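Long-range contact in chitin elicitor-binding protein (Oryza sativa subsp. japonica, PDB 5JCE), which binds chitin oligosaccharides from fungal cell walls at the rice cell surface and helps relay the signal that triggers defence responses: residues A[267-272]-A[286-291]. Sequence-based numbering, arbitrary orientation.
Sequences GSTTCA and TSLATN
Ala289 O accepts two hydrogen bonds, one from the backbone of Thr270 and one from the hydroxyl of Thr269: Thr270 N reaches it in the carbonyl plane at 2.8 Å, while Thr269 OG1 comes from above that plane at 3.1 Å. The hydroxyl can do so because OG1 of Thr269 stands anti to its own backbone N (chi1 -161°), which also lays it against CG of Leu288, the branch point, the two side chains crossing at about a right angle. The return bond, Ala289 N to Thr270 O, is 2.7 Å long, and Ala272 and Ser287 form a second reciprocal pair. Cys271 faces Leu288 between these rungs, and Thr269 faces Thr290 beyond the first, both as non-hydrogen-bonded pairs. On the other face the methyls of Ala272 and Ala289 meet diagonally, CB to CB 4.1 Å, and both touch Ser199. Past the strand ends, Asn291 N still bonds to Ser268 O at 3.1 Å, and a weak bond links Asn291 ND2 to Ser268 OG. The hydroxyl of Thr270 pairs with that of Thr261, and Thr286 OG1 bonds to Pro250 O. Away from the chitin-binding sites, the contact is the open-end half of an antiparallel beta hairpin, strands 269-277 and 283-290, within a three-stranded antiparallel sheet whose central strand, 269-277, also pairs with 261-262.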
loop_
_atom_site.group_PDB
_atom_site.type_symbol
_atom_site.label_atom_id
_atom_site.label_comp_id
_atom_site.label_asym_id
_atom_site.label_seq_id
_atom_site.Cartn_x
_atom_site.Cartn_y
_atom_site.Cartn_z
ATOM N N GLY A 267 -21.482 -21.097 9.772
ATOM C CA GLY A 267 -21.343 -21.175 11.213
ATOM C C GLY A 267 -19.995 -21.799 11.532
ATOM O O GLY A 267 -19.674 -22.092 12.692
ATOM N N SER A 268 -19.202 -22.005 10.483
ATOM C CA SER A 268 -17.855 -22.525 10.631
ATOM C C SER A 268 -16.968 -21.515 11.330
ATOM O O SER A 268 -17.322 -20.339 11.512
ATOM C CB SER A 268 -17.235 -22.872 9.282
ATOM O OG SER A 268 -16.724 -21.703 8.662
ATOM N N THR A 269 -15.783 -21.983 11.683
ATOM C CA THR A 269 -14.881 -21.196 12.485
ATOM C C THR A 269 -13.448 -21.561 12.114
ATOM O O THR A 269 -13.145 -22.713 11.821
ATOM C CB THR A 269 -15.189 -21.413 13.972
ATOM O OG1 THR A 269 -14.636 -20.343 14.739
ATOM C CG2 THR A 269 -14.677 -22.755 14.459
ATOM N N THR A 270 -12.573 -20.566 12.085
ATOM C CA THR A 270 -11.268 -20.741 11.464
ATOM C C THR A 270 -10.166 -20.212 12.327
ATOM O O THR A 270 -10.321 -19.165 12.946
ATOM C CB THR A 270 -11.212 -20.020 10.092
ATOM O OG1 THR A 270 -12.293 -20.491 9.277
ATOM C CG2 THR A 270 -9.860 -20.256 9.373
ATOM N N CYS A 271 -9.038 -20.906 12.354
ATOM C CA CYS A 271 -7.875 -20.413 13.094
ATOM C C CYS A 271 -7.110 -19.357 12.303
ATOM O O CYS A 271 -6.333 -19.705 11.410
ATOM C CB CYS A 271 -6.938 -21.566 13.454
ATOM S SG CYS A 271 -5.457 -21.036 14.314
ATOM N N ALA A 272 -7.307 -18.082 12.643
ATOM C CA ALA A 272 -6.706 -16.973 11.890
ATOM C C ALA A 272 -5.480 -16.322 12.531
ATOM O O ALA A 272 -5.235 -16.439 13.720
ATOM C CB ALA A 272 -7.763 -15.908 11.641
ATOM N N THR A 286 -2.599 -16.124 17.287
ATOM C CA THR A 286 -3.733 -16.531 16.466
ATOM C C THR A 286 -5.024 -16.458 17.252
ATOM O O THR A 286 -5.009 -16.380 18.478
ATOM C CB THR A 286 -3.605 -17.954 15.918
ATOM O OG1 THR A 286 -3.604 -18.890 16.999
ATOM C CG2 THR A 286 -2.350 -18.099 15.087
ATOM N N SER A 287 -6.142 -16.483 16.533
ATOM C CA SER A 287 -7.452 -16.438 17.159
ATOM C C SER A 287 -8.517 -17.006 16.239
ATOM O O SER A 287 -8.440 -16.893 15.014
ATOM C CB SER A 287 -7.828 -15.009 17.548
ATOM O OG SER A 287 -8.310 -14.289 16.426
ATOM N N LEU A 288 -9.505 -17.628 16.854
ATOM C CA LEU A 288 -10.644 -18.174 16.146
ATOM C C LEU A 288 -11.417 -17.061 15.441
ATOM O O LEU A 288 -11.711 -16.022 16.034
ATOM C CB LEU A 288 -11.545 -18.925 17.124
ATOM C CG LEU A 288 -12.128 -20.263 16.687
ATOM C CD1 LEU A 288 -11.097 -21.120 15.974
ATOM C CD2 LEU A 288 -12.653 -20.957 17.920
ATOM N N ALA A 289 -11.726 -17.268 14.167
ATOM C CA ALA A 289 -12.556 -16.327 13.428
ATOM C C ALA A 289 -13.865 -16.995 13.036
ATOM O O ALA A 289 -13.896 -18.164 12.634
ATOM C CB ALA A 289 -11.824 -15.810 12.199
ATOM N N THR A 290 -14.956 -16.261 13.190
ATOM C CA THR A 290 -16.246 -16.738 12.734
ATOM C C THR A 290 -16.312 -16.532 11.214
ATOM O O THR A 290 -15.657 -15.631 10.682
ATOM C CB THR A 290 -17.401 -16.009 13.442
ATOM O OG1 THR A 290 -18.634 -16.305 12.769
ATOM C CG2 THR A 290 -17.175 -14.515 13.420
ATOM N N ASN A 291 -17.067 -17.368 10.507
ATOM C CA ASN A 291 -17.234 -17.155 9.073
ATOM C C ASN A 291 -17.906 -15.803 8.833
ATOM O O ASN A 291 -19.027 -15.566 9.279
ATOM C CB ASN A 291 -18.037 -18.294 8.424
ATOM C CG ASN A 291 -17.951 -18.275 6.897
ATOM O OD1 ASN A 291 -17.976 -17.211 6.282
ATOM N ND2 ASN A 291 -17.821 -19.450 6.286
#